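Local coordinates for uncharacterized protein (Pyrococcus furiosus, PDB 3WL4), which probably hydrolyses the acetyl group from the nitrogen of an N-acetylated amino sugar, as GlcNAc-PI de-N-acetylases do, at residues V62-M67 with L99-I104; L86-E91 with H215-T220; Y190-P195 with M236-K241. All blocks are in the same frame, centred on the assembly; numbering follows the deposited sequence.

Contact 1: V62-M67 with L99-I104; sequences VIYICM and LGVRKI. With HE2 (hexan-1-ol), chain O.
Y64 and I104 pair where strand 103-109 joins strand 61-68, closing the beta-alpha-beta unit whose helix is 81-99. The parallel pairing rests on a nearly straight backbone bond, Y64 N to K103 O, 2.9 Å with 168° at the hydrogen, and on CA-H...O contacts from I63 CA to K103 O and from I104 CA to Y64 O. On the V62 side the two backbones are bridged by water: one molecule accepts from V62 N and donates to G100 O, a second donates to V62 O and accepts from R102 N. Helix 81-99 ends in a Schellman motif at G100, and V101 is the first side chain after it to meet the strand. The chi1 of V101 (169°) sets CG1 opposite its backbone N and over a face of the Y64 ring, 3.9 Å from the centroid and 14° off the normal, a CH-pi contact. The other methyl, V101 CG2, touches both Y64 CE1, at 3.5 Å, and V62 CG1, at 3.8 Å. I104 runs alongside Y64, its CG1 4.0 Å from Y64 CD2, while L99 CD1 meets Y64 OH at 3.7 Å; I52 of helix 43-57 packs on Y64, L99 and V101. On the side of I104 away from strand 61-68, I104 N donates to the hexanol hydroxyl OAB at 2.9 Å, a position consistent with an edge strand. The parallel pairing of strands 61-68 and 103-109, joined by helix 81-99, is the beta-alpha-beta crossover of a Rossmann-like sheet.

Contact 2: L86-E91 with H215-T220; sequences LIRRRE and HRSQFT. With TAM (tris(hydroxyethyl)aminomethane), chain K.
R88 lays its guanidinium flat against the side-chain amide of Q218: the planes are 2° apart, and Q218 CD lies 3.4 Å from R88 CZ, over the centre of the group. A bend at chi3 (71°) turns the arginine end into this stack, and hydrogen bonds from its NH1 to G70 O and its NH2 to P41 O fix the rotation. One turn further along helix 81-99, the E91 carboxylate takes hold of S217 twice. S217 OG donates to the syn lone pair of E91 OE1 at 2.7 Å, and S217 N to E91 OE2 at 2.8 Å, 33° out of the carboxylate plane. The gripped loop joins helix 205-213 to helix 221-240; its residues 216-218 have helical backbone angles, H215 O accepts from both Q218 N and F219 N, and T220 is the N-cap of the following helix. With an alanine in place of E91, S217 N and OG would probably lose their carboxylate acceptor, and the loop this grip on the helix. Water 3 donates to E91 OE1 at 2.9 Å, accepts from R88 NE at 2.8 Å, and lies 2.8 Å from H215 ND1, in the plane of an imidazole whose face rests against the backbone carbonyl of E91.

Contact 3: Y190-P195 with M236-K241; sequences YYTHKP and MFYGEK. With CA (calcium ion), chain E; TAM (tris(hydroxyethyl)aminomethane), chain K.
The backbone of 190-195 passes helix 221-240 without pairing to it, P195 CA and Y238 CA lying 8.0 Å apart, and the gap is crossed by helix side chains that reach the loop. The loop, which leaves the end of strand 186-190, is shaped by an ST turn: T192 OG1 accepts from K194 N at 3.0 Å, and it also bonds to D140. This turn presents T192 O to the helix, where Y238 OH donates to it at 2.6 Å. The hydroxyl is tilted 27° from the carbonyl plane, with 131° at the oxygen, while T192 O itself lies in the plane of the tyrosine ring, at its edge. P195 CG meets the same ring edge, 3.8 Å from Y238 CE1, and touches K241 CD at 3.9 Å, the proline and lysine side chains crossing at about a right angle. F237 CD2 lies over a face of the Y238 ring, and K241 CE over a face of the F237 ring; F8 of the third subunit meets F237 edge-to-face. H193 points away from the helix and reaches a metal shared with that subunit: its NE2 binds a calcium ion at 2.3 Å, with three waters and two further atoms, D265 OD2 of the third subunit among the ligands.

Contact 1 is the buried one, its centre about 11 Å from that of the chain, while contacts 2 and 3 are partly buried and lie farther out. Contacts 1 and 2 share a beta-alpha-beta unit: the first joins its two strands, the second ties its helix 81-99 to the loop leading into helix 221-240. Contact 3 lies near the C-terminal end of that last helix. Chemistry follows place: backbone pairing, a tyrosine ring packed by methyls and bridging waters at the sheet edge, a carboxylate and a guanidinium in contact 2, a tyrosine hydroxyl and an intersubunit metal in contact 3. Contacts 2 and 3, centres about 26 Å apart, approach one bound tris(hydroxyethyl)aminomethane through Q218 and Y191.

Contact 1: V62-M67 with L99-I104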
loop_
_atom_site.group_PDB
_atom_site.type_symbol
_atom_site.label_atom_id
_atom_site.label_comp_id
_atom_site.label_asym_id
_atom_site.label_seq_id
_atom_site.Cartn_x
_atom_site.Cartn_y
_atom_site.Cartn_z
ATOM N N VAL A 62 25.873 19.998 -15.194
ATOM C CA VAL A 62 24.669 19.131 -15.456
ATOM C C VAL A 62 24.882 17.943 -14.604
ATOM O O VAL A 62 25.894 17.194 -14.562
ATOM C CB VAL A 62 24.626 18.701 -16.911
ATOM C CG1 VAL A 62 23.428 17.682 -17.040
ATOM C CG2 VAL A 62 24.496 19.911 -17.868
ATOM N N ILE A 63 23.815 17.645 -13.735
ATOM C CA ILE A 63 23.789 16.493 -12.822
ATOM C C ILE A 63 22.561 15.612 -13.183
ATOM O O ILE A 63 21.532 16.197 -13.498
ATOM C CB ILE A 63 23.577 17.069 -11.360
ATOM C CG1 ILE A 63 24.891 17.860 -10.968
ATOM C CG2 ILE A 63 23.410 15.891 -10.425
ATOM C CD1 ILE A 63 24.508 18.759 -9.736
ATOM N N TYR A 64 22.795 14.333 -13.166
ATOM C CA TYR A 64 21.611 13.419 -13.442
ATOM C C TYR A 64 21.067 12.903 -12.087
ATOM O O TYR A 64 21.805 12.680 -11.109
ATOM C CB TYR A 64 22.056 12.185 -14.139
ATOM C CG TYR A 64 22.446 12.366 -15.604
ATOM C CD1 TYR A 64 22.377 13.597 -16.231
ATOM C CD2 TYR A 64 22.844 11.201 -16.252
ATOM C CE1 TYR A 64 22.740 13.672 -17.663
ATOM C CE2 TYR A 64 23.143 11.251 -17.650
ATOM C CZ TYR A 64 23.064 12.463 -18.239
ATOM O OH TYR A 64 23.405 12.519 -19.605
ATOM N N ILE A 65 19.723 12.704 -12.110
ATOM C CA ILE A 65 19.104 11.770 -11.127
ATOM C C ILE A 65 18.513 10.630 -11.961
ATOM O O ILE A 65 17.695 10.993 -12.871
ATOM C CB ILE A 65 17.987 12.459 -10.309
ATOM C CG1 ILE A 65 18.592 13.570 -9.439
ATOM C CG2 ILE A 65 17.386 11.381 -9.346
ATOM C CD1 ILE A 65 17.470 14.412 -8.712
ATOM N N CYS A 66 18.898 9.405 -11.708
ATOM C CA CYS A 66 18.294 8.240 -12.438
ATOM C C CYS A 66 17.404 7.547 -11.444
ATOM O O CYS A 66 17.827 7.114 -10.428
ATOM C CB CYS A 66 19.428 7.394 -12.964
ATOM S SG CYS A 66 18.789 6.136 -14.106
HETATM N N MSE A 67 16.131 7.455 -11.852
HETATM C CA MSE A 67 15.163 6.940 -10.846
HETATM C C MSE A 67 15.217 5.484 -10.637
HETATM O O MSE A 67 15.010 5.041 -9.510
HETATM C CB MSE A 67 13.745 7.177 -11.453
HETATM C CG MSE A 67 13.402 8.627 -11.845
HETATM SE SE MSE A 67 13.550 9.909 -10.361
HETATM C CE MSE A 67 12.099 9.312 -9.261
ATOM N N LEU A 99 29.033 13.409 -22.652
ATOM C CA LEU A 99 28.221 14.599 -22.670
ATOM C C LEU A 99 28.618 15.703 -21.685
ATOM O O LEU A 99 27.934 16.750 -21.610
ATOM C CB LEU A 99 26.706 14.176 -22.375
ATOM C CG LEU A 99 26.197 13.197 -23.427
ATOM C CD1 LEU A 99 24.716 12.806 -23.066
ATOM C CD2 LEU A 99 26.169 13.828 -24.834
ATOM N N GLY A 100 29.719 15.473 -20.910
ATOM C CA GLY A 100 30.169 16.545 -20.028
ATOM C C GLY A 100 29.512 16.476 -18.643
ATOM O O GLY A 100 29.702 17.356 -17.849
ATOM N N VAL A 101 28.838 15.324 -18.384
ATOM C CA VAL A 101 28.151 15.250 -17.043
ATOM C C VAL A 101 29.168 14.555 -16.088
ATOM O O VAL A 101 29.694 13.428 -16.361
ATOM C CB VAL A 101 26.855 14.390 -17.286
ATOM C CG1 VAL A 101 26.174 13.986 -15.859
ATOM C CG2 VAL A 101 25.930 15.094 -18.150
ATOM N N ARG A 102 29.258 15.107 -14.875
ATOM C CA ARG A 102 30.205 14.547 -13.923
ATOM C C ARG A 102 29.564 14.042 -12.652
ATOM O O ARG A 102 30.300 13.520 -11.830
ATOM C CB ARG A 102 31.216 15.651 -13.462
ATOM C CG ARG A 102 32.005 16.236 -14.745
ATOM C CD ARG A 102 32.954 17.474 -14.559
ATOM N NE ARG A 102 32.484 18.620 -13.744
ATOM C CZ ARG A 102 31.441 19.482 -13.931
ATOM N NH1 ARG A 102 30.521 19.375 -14.912
ATOM N NH2 ARG A 102 31.283 20.479 -13.037
ATOM N N LYS A 103 28.215 14.077 -12.522
ATOM C CA LYS A 103 27.668 13.540 -11.242
ATOM C C LYS A 103 26.283 12.900 -11.553
ATOM O O LYS A 103 25.476 13.520 -12.300
ATOM C CB LYS A 103 27.497 14.638 -10.226
ATOM C CG LYS A 103 26.938 14.164 -8.886
ATOM C CD LYS A 103 26.813 15.351 -7.861
ATOM C CE LYS A 103 28.014 16.188 -7.488
ATOM N NZ LYS A 103 27.566 17.013 -6.164
ATOM N N ILE A 104 26.132 11.702 -11.005
ATOM C CA ILE A 104 24.844 10.959 -11.224
ATOM C C ILE A 104 24.417 10.516 -9.812
ATOM O O ILE A 104 25.154 9.823 -9.100
ATOM C CB ILE A 104 25.051 9.724 -12.102
ATOM C CG1 ILE A 104 25.529 10.180 -13.519
ATOM C CG2 ILE A 104 23.643 9.002 -12.178
ATOM C CD1 ILE A 104 26.021 8.950 -14.306
HETATM C CAA HE2 O . 31.184 9.598 -15.796
HETATM C CAC HE2 O . 30.046 10.238 -14.783
HETATM C CAE HE2 O . 30.411 9.805 -13.325
HETATM C CAG HE2 O . 29.209 9.621 -12.374
HETATM C CAF HE2 O . 29.728 9.365 -10.976
HETATM C CAD HE2 O . 28.549 9.454 -10.059
HETATM O OAB HE2 O . 28.370 10.705 -9.454
HETATM O O HOH W 1 28.265 19.516 -16.801
HETATM O O HOH W 2 28.360 17.479 -13.792
#

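Contact 2: L86-E91 with H215-T220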
loop_
_atom_site.group_PDB
_atom_site.type_symbol
_atom_site.label_atom_id
_atom_site.label_comp_id
_atom_site.label_asym_id
_atom_site.label_seq_id
_atom_site.Cartn_x
_atom_site.Cartn_y
_atom_site.Cartn_z
ATOM N N LEU A 86 24.297 -3.606 -13.033
ATOM C CA LEU A 86 25.689 -3.174 -12.882
ATOM C C LEU A 86 26.308 -2.732 -14.232
ATOM O O LEU A 86 27.018 -1.729 -14.281
ATOM C CB LEU A 86 26.398 -4.419 -12.312
ATOM C CG LEU A 86 27.882 -4.204 -12.131
ATOM C CD1 LEU A 86 28.216 -3.169 -11.087
ATOM C CD2 LEU A 86 28.480 -5.560 -11.701
ATOM N N ILE A 87 25.965 -3.542 -15.258
ATOM C CA ILE A 87 26.404 -3.148 -16.615
ATOM C C ILE A 87 25.929 -1.781 -16.985
ATOM O O ILE A 87 26.644 -0.903 -17.515
ATOM C CB ILE A 87 25.945 -4.205 -17.632
ATOM C CG1 ILE A 87 26.794 -5.474 -17.460
ATOM C CG2 ILE A 87 26.006 -3.658 -19.114
ATOM C CD1 ILE A 87 26.163 -6.653 -18.104
ATOM N N ARG A 88 24.629 -1.492 -16.745
ATOM C CA ARG A 88 24.107 -0.206 -17.133
ATOM C C ARG A 88 24.633 1.015 -16.400
ATOM O O ARG A 88 24.648 2.129 -16.918
ATOM C CB ARG A 88 22.533 -0.284 -17.074
ATOM C CG ARG A 88 22.002 -1.336 -18.096
ATOM C CD ARG A 88 20.424 -1.352 -18.150
ATOM N NE ARG A 88 20.004 -0.112 -18.794
ATOM C CZ ARG A 88 18.707 0.088 -19.138
ATOM N NH1 ARG A 88 17.824 -0.905 -18.803
ATOM N NH2 ARG A 88 18.255 1.225 -19.763
ATOM N N ARG A 89 25.013 0.788 -15.120
ATOM C CA ARG A 89 25.692 1.864 -14.395
ATOM C C ARG A 89 26.993 2.262 -15.113
ATOM O O ARG A 89 27.197 3.457 -15.302
ATOM C CB ARG A 89 25.963 1.347 -12.956
ATOM C CG ARG A 89 26.640 2.616 -12.276
ATOM C CD ARG A 89 27.189 2.103 -10.915
ATOM N NE ARG A 89 25.949 1.649 -10.218
ATOM C CZ ARG A 89 25.470 2.154 -9.075
ATOM N NH1 ARG A 89 24.286 1.694 -8.659
ATOM N NH2 ARG A 89 26.197 3.078 -8.394
ATOM N N ARG A 90 27.757 1.271 -15.516
ATOM C CA ARG A 90 28.992 1.630 -16.260
ATOM C C ARG A 90 28.704 2.261 -17.605
ATOM O O ARG A 90 29.391 3.203 -18.004
ATOM C CB ARG A 90 29.807 0.365 -16.449
ATOM C CG ARG A 90 30.137 -0.253 -15.065
ATOM C CD ARG A 90 30.745 -1.650 -15.150
ATOM N NE ARG A 90 31.244 -2.214 -13.856
ATOM C CZ ARG A 90 31.653 -3.484 -13.745
ATOM N NH1 ARG A 90 31.596 -4.294 -14.823
ATOM N NH2 ARG A 90 32.082 -3.944 -12.568
ATOM N N GLU A 91 27.635 1.763 -18.285
ATOM C CA GLU A 91 27.289 2.375 -19.600
ATOM C C GLU A 91 26.910 3.801 -19.423
ATOM O O GLU A 91 27.268 4.711 -20.184
ATOM C CB GLU A 91 26.092 1.636 -20.218
ATOM C CG GLU A 91 26.535 0.270 -20.726
ATOM C CD GLU A 91 25.498 -0.653 -21.203
ATOM O OE1 GLU A 91 24.265 -0.432 -20.994
ATOM O OE2 GLU A 91 25.851 -1.720 -21.841
ATOM N N HIS A 215 25.222 2.902 -24.372
ATOM C CA HIS A 215 24.381 1.950 -23.619
ATOM C C HIS A 215 24.231 0.716 -24.467
ATOM O O HIS A 215 23.135 0.395 -25.027
ATOM C CB HIS A 215 22.979 2.684 -23.385
ATOM C CG HIS A 215 23.131 3.822 -22.468
ATOM N ND1 HIS A 215 22.914 3.695 -21.100
ATOM C CD2 HIS A 215 23.429 5.117 -22.693
ATOM C CE1 HIS A 215 23.129 4.860 -20.541
ATOM N NE2 HIS A 215 23.468 5.768 -21.461
ATOM N N ARG A 216 25.350 -0.012 -24.569
ATOM C CA ARG A 216 25.408 -1.116 -25.532
ATOM C C ARG A 216 24.431 -2.219 -25.226
ATOM O O ARG A 216 23.901 -2.900 -26.135
ATOM C CB ARG A 216 26.816 -1.729 -25.428
ATOM C CG ARG A 216 27.922 -0.797 -25.877
ATOM C CD ARG A 216 29.350 -1.440 -25.512
ATOM N NE ARG A 216 30.357 -0.957 -26.442
ATOM C CZ ARG A 216 31.047 0.179 -26.286
ATOM N NH1 ARG A 216 31.943 0.531 -27.210
ATOM N NH2 ARG A 216 30.843 0.973 -25.219
ATOM N N SER A 217 24.129 -2.473 -23.915
ATOM C CA SER A 217 23.212 -3.543 -23.546
ATOM C C SER A 217 21.776 -3.285 -24.124
ATOM O O SER A 217 21.030 -4.268 -24.272
ATOM C CB SER A 217 23.122 -3.654 -21.964
ATOM O OG SER A 217 22.534 -2.449 -21.470
ATOM N N GLN A 218 21.473 -2.024 -24.361
ATOM C CA GLN A 218 20.133 -1.698 -24.857
ATOM C C GLN A 218 20.095 -1.620 -26.364
ATOM O O GLN A 218 19.056 -1.774 -26.948
ATOM C CB GLN A 218 19.630 -0.378 -24.265
ATOM C CG GLN A 218 19.649 -0.422 -22.674
ATOM C CD GLN A 218 18.975 -1.599 -22.121
ATOM O OE1 GLN A 218 19.572 -2.552 -21.555
ATOM N NE2 GLN A 218 17.701 -1.665 -22.381
ATOM N N PHE A 219 21.220 -1.266 -26.868
ATOM C CA PHE A 219 21.259 -0.891 -28.405
ATOM C C PHE A 219 22.217 -1.803 -29.114
ATOM O O PHE A 219 23.382 -1.413 -29.405
ATOM C CB PHE A 219 21.608 0.577 -28.535
ATOM C CG PHE A 219 20.511 1.471 -27.992
ATOM C CD1 PHE A 219 19.262 1.456 -28.635
ATOM C CD2 PHE A 219 20.718 2.139 -26.829
ATOM C CE1 PHE A 219 18.175 2.203 -28.171
ATOM C CE2 PHE A 219 19.619 2.921 -26.273
ATOM C CZ PHE A 219 18.345 2.928 -26.912
ATOM N N THR A 220 21.825 -3.047 -29.205
ATOM C CA THR A 220 22.560 -3.957 -30.048
ATOM C C THR A 220 22.370 -3.534 -31.488
ATOM O O THR A 220 21.578 -2.684 -31.809
ATOM C CB THR A 220 21.920 -5.361 -29.999
ATOM O OG1 THR A 220 20.534 -5.317 -30.461
ATOM C CG2 THR A 220 21.996 -5.997 -28.575
HETATM C C TAM K . 14.444 3.409 -23.110
HETATM C C1 TAM K . 13.654 2.170 -22.857
HETATM C C2 TAM K . 13.842 4.623 -23.689
HETATM C C3 TAM K . 15.613 3.101 -23.959
HETATM C C4 TAM K . 12.258 2.593 -22.943
HETATM C C5 TAM K . 12.635 4.842 -22.731
HETATM C C6 TAM K . 16.458 2.061 -23.434
HETATM N N TAM K . 14.883 3.841 -21.627
HETATM O O4 TAM K . 12.195 2.881 -21.424
HETATM O O5 TAM K . 12.519 6.050 -23.097
HETATM O O6 TAM K . 16.003 0.693 -23.057
HETATM O O HOH W 3 22.018 1.206 -20.161
#

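Contact 3: Y190-P195 with M236-K241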
loop_
_atom_site.group_PDB
_atom_site.type_symbol
_atom_site.label_atom_id
_atom_site.label_comp_id
_atom_site.label_asym_id
_atom_site.label_seq_id
_atom_site.Cartn_x
_atom_site.Cartn_y
_atom_site.Cartn_z
ATOM N N TYR A 190 11.102 17.219 -21.319
ATOM C CA TYR A 190 11.521 16.593 -22.630
ATOM C C TYR A 190 10.625 15.428 -22.932
ATOM O O TYR A 190 9.656 15.163 -22.191
ATOM C CB TYR A 190 13.013 16.233 -22.617
ATOM C CG TYR A 190 13.483 15.230 -21.613
ATOM C CD1 TYR A 190 13.837 15.612 -20.269
ATOM C CD2 TYR A 190 13.493 13.879 -21.970
ATOM C CE1 TYR A 190 14.315 14.643 -19.426
ATOM C CE2 TYR A 190 13.942 12.903 -21.090
ATOM C CZ TYR A 190 14.352 13.276 -19.798
ATOM O OH TYR A 190 14.843 12.312 -18.932
ATOM N N TYR A 191 10.860 14.686 -24.035
ATOM C CA TYR A 191 9.912 13.671 -24.444
ATOM C C TYR A 191 8.514 14.205 -24.566
ATOM O O TYR A 191 7.549 13.626 -23.975
ATOM C CB TYR A 191 9.964 12.372 -23.588
ATOM C CG TYR A 191 11.189 11.478 -23.573
ATOM C CD1 TYR A 191 11.908 11.208 -24.752
ATOM C CD2 TYR A 191 11.534 10.786 -22.405
ATOM C CE1 TYR A 191 12.909 10.307 -24.765
ATOM C CE2 TYR A 191 12.629 9.857 -22.402
ATOM C CZ TYR A 191 13.276 9.645 -23.631
ATOM O OH TYR A 191 14.204 8.677 -23.626
ATOM N N THR A 192 8.385 15.325 -25.302
ATOM C CA THR A 192 7.098 16.046 -25.333
ATOM C C THR A 192 6.504 16.143 -26.699
ATOM O O THR A 192 7.239 16.348 -27.715
ATOM C CB THR A 192 7.276 17.440 -24.660
ATOM O OG1 THR A 192 5.967 18.057 -24.625
ATOM C CG2 THR A 192 8.208 18.369 -25.490
ATOM N N HIS A 193 5.192 16.000 -26.795
ATOM C CA HIS A 193 4.441 16.269 -28.051
ATOM C C HIS A 193 4.115 17.757 -28.184
ATOM O O HIS A 193 3.655 18.148 -29.308
ATOM C CB HIS A 193 3.195 15.353 -28.039
ATOM C CG HIS A 193 2.058 15.651 -28.980
ATOM N ND1 HIS A 193 0.783 15.996 -28.599
ATOM C CD2 HIS A 193 2.049 15.519 -30.356
ATOM C CE1 HIS A 193 0.036 16.101 -29.696
ATOM N NE2 HIS A 193 0.779 15.852 -30.775
ATOM N N LYS A 194 4.285 18.549 -27.107
ATOM C CA LYS A 194 3.852 19.961 -27.181
ATOM C C LYS A 194 5.046 20.812 -26.802
ATOM O O LYS A 194 5.022 21.638 -25.850
ATOM C CB LYS A 194 2.631 20.209 -26.232
ATOM C CG LYS A 194 1.338 19.550 -26.755
ATOM C CD LYS A 194 0.805 20.231 -28.038
ATOM C CE LYS A 194 -0.561 19.617 -28.435
ATOM N NZ LYS A 194 -0.903 20.366 -29.669
ATOM N N PRO A 195 6.157 20.730 -27.562
ATOM C CA PRO A 195 7.269 21.582 -27.200
ATOM C C PRO A 195 6.958 23.070 -27.531
ATOM O O PRO A 195 6.218 23.304 -28.502
ATOM C CB PRO A 195 8.434 21.092 -28.170
ATOM C CG PRO A 195 7.621 20.625 -29.388
ATOM C CD PRO A 195 6.323 19.922 -28.823
HETATM N N MSE A 236 13.984 15.157 -36.345
HETATM C CA MSE A 236 13.438 15.922 -37.495
HETATM C C MSE A 236 12.104 16.527 -37.106
HETATM O O MSE A 236 11.781 17.643 -37.460
HETATM C CB MSE A 236 13.366 15.064 -38.770
HETATM C CG MSE A 236 14.766 14.707 -39.091
HETATM SE SE MSE A 236 14.685 13.402 -40.679
HETATM C CE MSE A 236 14.134 14.721 -41.838
ATOM N N PHE A 237 11.286 15.756 -36.388
ATOM C CA PHE A 237 10.043 16.319 -35.908
ATOM C C PHE A 237 10.255 17.641 -35.138
ATOM O O PHE A 237 9.551 18.605 -35.386
ATOM C CB PHE A 237 9.379 15.243 -34.969
ATOM C CG PHE A 237 8.119 15.707 -34.240
ATOM C CD1 PHE A 237 6.894 15.701 -34.888
ATOM C CD2 PHE A 237 8.190 16.084 -32.909
ATOM C CE1 PHE A 237 5.732 16.069 -34.164
ATOM C CE2 PHE A 237 7.070 16.524 -32.215
ATOM C CZ PHE A 237 5.788 16.438 -32.843
ATOM N N TYR A 238 11.219 17.665 -34.233
ATOM C CA TYR A 238 11.500 18.888 -33.471
ATOM C C TYR A 238 12.205 19.934 -34.326
ATOM O O TYR A 238 11.821 21.142 -34.320
ATOM C CB TYR A 238 12.336 18.576 -32.221
ATOM C CG TYR A 238 11.577 17.758 -31.186
ATOM C CD1 TYR A 238 10.376 18.215 -30.704
ATOM C CD2 TYR A 238 12.144 16.597 -30.763
ATOM C CE1 TYR A 238 9.671 17.403 -29.734
ATOM C CE2 TYR A 238 11.486 15.811 -29.774
ATOM C CZ TYR A 238 10.308 16.319 -29.287
ATOM O OH TYR A 238 9.639 15.487 -28.321
ATOM N N GLY A 239 13.234 19.463 -35.054
ATOM C CA GLY A 239 13.982 20.553 -35.832
ATOM C C GLY A 239 13.092 21.250 -36.895
ATOM O O GLY A 239 13.268 22.487 -37.059
ATOM N N GLU A 240 12.165 20.526 -37.519
ATOM C CA GLU A 240 11.341 21.155 -38.598
ATOM C C GLU A 240 10.536 22.299 -38.022
ATOM O O GLU A 240 10.312 23.321 -38.724
ATOM C CB GLU A 240 10.525 20.128 -39.228
ATOM C CG GLU A 240 9.913 20.579 -40.559
ATOM C CD GLU A 240 9.359 19.378 -41.335
ATOM O OE1 GLU A 240 10.192 18.587 -41.870
ATOM O OE2 GLU A 240 8.122 19.202 -41.385
ATOM N N LYS A 241 10.238 22.281 -36.698
ATOM C CA LYS A 241 9.395 23.341 -36.086
ATOM C C LYS A 241 10.154 24.674 -36.084
ATOM O O LYS A 241 9.541 25.697 -35.926
ATOM C CB LYS A 241 8.989 22.926 -34.628
ATOM C CG LYS A 241 8.075 21.723 -34.667
ATOM C CD LYS A 241 7.564 21.390 -33.197
ATOM C CE LYS A 241 6.841 20.026 -33.324
ATOM N NZ LYS A 241 5.719 20.008 -34.348
HETATM CA CA CA E . 0.116 15.518 -32.999
HETATM C C TAM K . 14.444 3.409 -23.110
HETATM C C1 TAM K . 13.654 2.170 -22.857
HETATM C C2 TAM K . 13.842 4.623 -23.689
HETATM C C3 TAM K . 15.613 3.101 -23.959
HETATM C C4 TAM K . 12.258 2.593 -22.943
HETATM C C5 TAM K . 12.635 4.842 -22.731
HETATM C C6 TAM K . 16.458 2.061 -23.434
HETATM N N TAM K . 14.883 3.841 -21.627
HETATM O O4 TAM K . 12.195 2.881 -21.424
HETATM O O5 TAM K . 12.519 6.050 -23.097
HETATM O O6 TAM K . 16.003 0.693 -23.057
HETATM O O HOH W 4 -1.385 16.488 -34.408
HETATM O O HOH W 5 -1.321 16.456 -31.467
HETATM O O HOH W 6 2.256 15.530 -34.126
#